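PDB 3WJ2: carboxylesterase from Ferroplasma acidiphilum, which probably hydrolyses carboxylic esters, as an alpha/beta-hydrolase-fold enzyme of the carboxylesterase and lipase family. Local coordinates for residues B[66-71]-B[90-95]; B[78-83]-B[109-114]. One frame throughout, in Å; residues are numbered along the deposited sequence.

Contact 1 (B[66-71]-B[90-95])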
# COMPACT_ATOMS: atom_id res chain seq x y z
N ASN B 66 23.76 -23.97 25.26
CA ASN B 66 25.03 -23.39 24.79
C ASN B 66 24.88 -21.89 24.60
O ASN B 66 23.81 -21.39 24.18
CB ASN B 66 25.50 -23.98 23.47
CG ASN B 66 25.91 -25.43 23.56
OD1 ASN B 66 25.67 -26.26 22.63
ND2 ASN B 66 26.54 -25.75 24.63
N ALA B 67 25.96 -21.13 24.86
CA ALA B 67 26.03 -19.67 24.53
C ALA B 67 27.42 -19.32 24.06
O ALA B 67 28.40 -19.91 24.57
CB ALA B 67 25.67 -18.83 25.65
N ARG B 68 27.52 -18.47 23.05
CA ARG B 68 28.85 -17.98 22.62
C ARG B 68 28.91 -16.49 22.78
O ARG B 68 28.05 -15.76 22.20
CB ARG B 68 29.18 -18.44 21.20
CG ARG B 68 30.51 -17.93 20.70
CD ARG B 68 30.91 -18.57 19.41
NE ARG B 68 31.16 -20.03 19.56
CZ ARG B 68 31.19 -20.96 18.59
NH1 ARG B 68 30.96 -20.66 17.28
NH2 ARG B 68 31.42 -22.24 18.95
N MET B 69 29.95 -16.00 23.46
CA MET B 69 30.16 -14.60 23.70
C MET B 69 31.25 -14.04 22.76
O MET B 69 32.29 -14.68 22.54
CB MET B 69 30.62 -14.42 25.14
CG MET B 69 30.72 -13.04 25.58
SD MET B 69 32.10 -12.05 25.00
CE MET B 69 33.70 -12.91 25.38
N TYR B 70 30.91 -12.97 22.05
CA TYR B 70 31.82 -12.32 21.06
C TYR B 70 32.10 -10.96 21.57
O TYR B 70 31.13 -10.19 21.90
CB TYR B 70 31.13 -12.16 19.70
CG TYR B 70 30.63 -13.42 19.09
CD1 TYR B 70 31.40 -14.12 18.15
CD2 TYR B 70 29.35 -13.98 19.45
CE1 TYR B 70 30.91 -15.25 17.57
CE2 TYR B 70 28.88 -15.09 18.91
CZ TYR B 70 29.64 -15.78 17.92
OH TYR B 70 29.16 -16.90 17.31
N ASP B 71 33.37 -10.53 21.67
CA ASP B 71 33.62 -9.23 22.26
C ASP B 71 34.87 -8.70 21.57
O ASP B 71 35.95 -9.31 21.70
CB ASP B 71 33.91 -9.39 23.75
CG ASP B 71 34.13 -8.08 24.47
OD1 ASP B 71 33.96 -7.00 23.86
OD2 ASP B 71 34.47 -8.16 25.70
N GLY B 90 18.63 -23.35 12.76
CA GLY B 90 19.66 -22.40 13.14
C GLY B 90 20.35 -22.82 14.44
O GLY B 90 19.77 -23.54 15.25
N ASN B 91 21.57 -22.32 14.64
CA ASN B 91 22.36 -22.59 15.84
C ASN B 91 23.54 -21.64 15.88
O ASN B 91 23.70 -20.71 15.07
CB ASN B 91 22.78 -24.10 15.89
CG ASN B 91 23.62 -24.50 14.72
OD1 ASN B 91 24.54 -23.79 14.30
ND2 ASN B 91 23.28 -25.66 14.15
N ILE B 92 24.34 -21.75 16.94
CA ILE B 92 25.42 -20.88 17.11
C ILE B 92 26.38 -20.91 15.90
O ILE B 92 26.87 -19.89 15.48
CB ILE B 92 26.16 -21.23 18.44
CG1 ILE B 92 25.42 -20.61 19.60
CG2 ILE B 92 27.53 -20.62 18.41
CD1 ILE B 92 25.80 -21.15 21.00
N GLU B 93 26.66 -22.10 15.39
CA GLU B 93 27.58 -22.18 14.28
C GLU B 93 27.02 -21.55 13.04
O GLU B 93 27.80 -20.82 12.40
CB GLU B 93 28.02 -23.64 13.95
CG GLU B 93 28.73 -24.34 15.17
CD GLU B 93 29.95 -23.62 15.75
OE1 GLU B 93 30.59 -22.77 15.10
OE2 GLU B 93 30.21 -23.86 16.95
N THR B 94 25.70 -21.71 12.77
CA THR B 94 25.24 -21.14 11.50
C THR B 94 25.16 -19.58 11.60
O THR B 94 25.19 -18.87 10.58
CB THR B 94 23.94 -21.67 11.01
OG1 THR B 94 22.87 -21.31 11.93
CG2 THR B 94 23.91 -23.19 10.95
N TYR B 95 25.01 -19.09 12.85
CA TYR B 95 24.99 -17.67 13.08
C TYR B 95 26.35 -17.08 13.36
O TYR B 95 26.40 -15.91 13.61
CB TYR B 95 23.95 -17.32 14.29
CG TYR B 95 22.55 -17.16 13.64
CD1 TYR B 95 21.88 -18.24 13.12
CD2 TYR B 95 21.96 -15.86 13.61
CE1 TYR B 95 20.56 -18.07 12.47
CE2 TYR B 95 20.71 -15.74 13.01
CZ TYR B 95 20.07 -16.78 12.44
OH TYR B 95 18.85 -16.61 11.83
O HOH W 1 26.30 -17.50 16.84
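R68 on strand 63-71 reaches across to E93 in the loop before helix 96-106 and grips its carboxylate end-on, one nitrogen to each oxygen. The NH2 of R68 lies 2.8 Å from OE2 of E93, on its syn side, while NH1 of R68 meets OE1 of E93 at 3.1 Å in a straighter bond (166°), coming from above the carboxylate plane. The two flat groups are turned 58° apart, so the salt bridge is twisted. E93 points its CB away from the strand, and a bend at chi2 (-56°) brings the carboxylate back to the arginine. D55 and D96 add further salt bridges to the same guanidinium.

The apolar part of the contact belongs to I92. Its CG2 lies over one guanidinium face, 3.6 Å from NH1 of R68, and its CD1 extends to CB of N66 at 3.8 Å. A branched aliphatic residue suits this place, since one branch can cover the arginine while the other packs against the strand.

A water completes the polar contacts, donating to OH of Y70 (3.0 Å) and to the backbone O of I92 (2.8 Å); the same hydroxyl is hydrogen-bonded to D96.

A methionine here has no charge to offer, and the carboxylates of E93, D55 and D96 would probably be left close together without their shared cation.

An arginine ringed by three carboxylates, with an isoleucine over one face, ties the loop to the sheet through charge and is likely to favour the ionised state of those acids.

Contact 2 (B[78-83]-B[109-114])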
# COMPACT_ATOMS: atom_id res chain seq x y z
N ALA B 78 26.29 -5.66 27.20
CA ALA B 78 26.05 -6.82 26.36
C ALA B 78 24.68 -6.80 25.75
O ALA B 78 23.73 -6.29 26.37
CB ALA B 78 26.16 -8.14 27.15
N ILE B 79 24.60 -7.47 24.60
CA ILE B 79 23.28 -7.85 24.01
C ILE B 79 23.19 -9.38 24.01
O ILE B 79 24.10 -10.04 23.53
CB ILE B 79 23.24 -7.32 22.59
CG1 ILE B 79 23.15 -5.82 22.51
CG2 ILE B 79 22.12 -8.00 21.77
CD1 ILE B 79 21.91 -5.16 23.17
N LEU B 80 22.09 -9.93 24.55
CA LEU B 80 21.83 -11.36 24.41
C LEU B 80 21.13 -11.51 23.06
O LEU B 80 20.10 -10.84 22.84
CB LEU B 80 20.97 -11.89 25.54
CG LEU B 80 21.45 -11.40 26.91
CD1 LEU B 80 20.53 -12.12 27.95
CD2 LEU B 80 22.90 -11.64 27.14
N TYR B 81 21.65 -12.37 22.20
CA TYR B 81 21.15 -12.51 20.81
C TYR B 81 20.51 -13.85 20.68
O TYR B 81 21.11 -14.91 20.96
CB TYR B 81 22.31 -12.37 19.78
CG TYR B 81 21.69 -12.13 18.42
CD1 TYR B 81 21.38 -10.79 18.06
CD2 TYR B 81 21.36 -13.21 17.61
CE1 TYR B 81 20.75 -10.54 16.82
CE2 TYR B 81 20.65 -12.94 16.36
CZ TYR B 81 20.34 -11.62 16.05
OH TYR B 81 19.65 -11.36 14.89
N TYR B 82 19.27 -13.88 20.18
CA TYR B 82 18.57 -15.12 19.94
C TYR B 82 18.34 -15.30 18.45
O TYR B 82 17.66 -14.54 17.75
CB TYR B 82 17.15 -15.18 20.67
CG TYR B 82 17.33 -14.91 22.18
CD1 TYR B 82 17.60 -15.93 23.02
CD2 TYR B 82 17.28 -13.55 22.68
CE1 TYR B 82 17.90 -15.69 24.37
CE2 TYR B 82 17.53 -13.33 24.04
CZ TYR B 82 17.78 -14.42 24.85
OH TYR B 82 18.09 -14.25 26.19
N HIS B 83 18.99 -16.34 17.89
CA HIS B 83 19.01 -16.46 16.41
C HIS B 83 17.63 -16.80 15.85
O HIS B 83 16.69 -17.26 16.58
CB HIS B 83 19.96 -17.69 16.04
CG HIS B 83 19.45 -19.04 16.49
ND1 HIS B 83 18.57 -19.82 15.75
CD2 HIS B 83 19.76 -19.77 17.58
CE1 HIS B 83 18.34 -20.93 16.42
NE2 HIS B 83 19.04 -20.91 17.53
N LYS B 109 29.54 -6.56 23.89
CA LYS B 109 29.52 -8.03 23.95
C LYS B 109 28.22 -8.51 23.26
O LYS B 109 27.11 -7.98 23.57
CB LYS B 109 29.49 -8.55 25.40
CG LYS B 109 30.91 -8.39 26.10
CD LYS B 109 30.72 -8.84 27.51
CE LYS B 109 32.09 -9.17 28.32
NZ LYS B 109 33.15 -8.16 28.11
N ILE B 110 28.36 -9.48 22.43
CA ILE B 110 27.17 -10.16 21.87
C ILE B 110 27.21 -11.62 22.42
O ILE B 110 28.21 -12.37 22.21
CB ILE B 110 27.25 -10.20 20.28
CG1 ILE B 110 27.34 -8.79 19.68
CG2 ILE B 110 26.04 -10.99 19.63
CD1 ILE B 110 26.14 -7.83 20.02
N ILE B 111 26.10 -12.07 23.01
CA ILE B 111 26.06 -13.41 23.57
C ILE B 111 24.97 -14.15 22.81
O ILE B 111 23.76 -13.94 23.05
CB ILE B 111 25.79 -13.43 25.11
CG1 ILE B 111 26.89 -12.56 25.80
CG2 ILE B 111 25.76 -14.91 25.64
CD1 ILE B 111 26.65 -12.40 27.35
N SER B 112 25.38 -15.06 21.95
CA SER B 112 24.43 -15.79 21.10
C SER B 112 23.99 -17.03 21.83
O SER B 112 24.80 -17.90 22.25
CB SER B 112 25.14 -16.07 19.77
OG SER B 112 24.30 -16.92 18.97
N ILE B 113 22.67 -17.13 22.09
CA ILE B 113 22.14 -18.22 22.92
C ILE B 113 21.38 -19.26 22.15
O ILE B 113 20.53 -18.96 21.29
CB ILE B 113 21.22 -17.63 24.02
CG1 ILE B 113 22.06 -16.75 24.96
CG2 ILE B 113 20.53 -18.72 24.84
CD1 ILE B 113 21.22 -15.68 25.65
N GLU B 114 21.75 -20.52 22.38
CA GLU B 114 21.06 -21.65 21.75
C GLU B 114 19.86 -22.13 22.52
O GLU B 114 19.96 -23.14 23.29
CB GLU B 114 21.98 -22.88 21.50
CG GLU B 114 22.54 -22.84 20.18
CD GLU B 114 23.47 -24.03 19.91
OE1 GLU B 114 23.56 -25.03 20.69
OE2 GLU B 114 24.19 -23.84 18.94
O HOH W 2 21.38 -17.47 19.04
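Strands 78-82 and 109-113 are the two parallel strands of a beta-alpha-beta unit whose connecting helix is 96-106, and they lie side by side within the central sheet. The axes of these short strand segments come within 4.6 Å of each other, 26° from parallel. The ladder has the stagger of parallel strands: I79 N donates to K109 O, I111 N to I79 O, Y81 N to I111 O and I113 N to Y81 O. The bond from Y81 N to I111 O, 2.8 Å long, is almost straight at the hydrogen (179°), yet the donor stands above the carbonyl plane.

On the face shared by A78, L80, Y82, K109, I111 and I113, L80 and I111 run side by side in the same direction, CD2 of L80 3.8 Å from CD1 of I111. I113 lies alongside Y82 in the same way, its CD1 3.6 Å from CE1 of the Y82 ring; with CG1 anti to the carbonyl carbon (chi1 -64°) and the chain extended beyond it, that methyl also reaches CB of L80. Helix 125-139 covers this side, where S133 bonds the Y82 hydroxyl. Beta-branched isoleucine suits an extended strand and fills this buried layer.

The other face, packed by helix 96-106, brings CD1 of I110 to CB of I79 at 3.9 Å and CG2 of I110 to CB of Y81; the Y81 hydroxyl bonds D155.

At the end of the ladder a water accepts from H83 N (2.9 Å) and S112 OG and donates to I113 O (2.8 Å) and Y81 O, bridging the diverging strand ends. The small, polar S112 can hold this water beside the backbone.

Parallel strands joined by a helical crossover and covered by helices on both faces are the architecture of the alpha/beta-hydrolase core.

Contacts 1 and 2 have centres about 7 Å apart and interleave along the chain, so the loop of contact 1 lies on the path between the two strands of contact 2. Strand 109-113 sits between strands 63-71 and 78-82 in the sheet, antiparallel to the first and parallel to the second. The two contacts meet directly through a salt bridge from D71 OD2 to K109 NZ (2.8 Å) and a probable hydrogen bond from Y70 N to I110 O (2.8 Å). Toward the probable active site, Y95 of contact 1 and Y81 of contact 2 both bond D155, next to S156 of a likely nucleophile elbow.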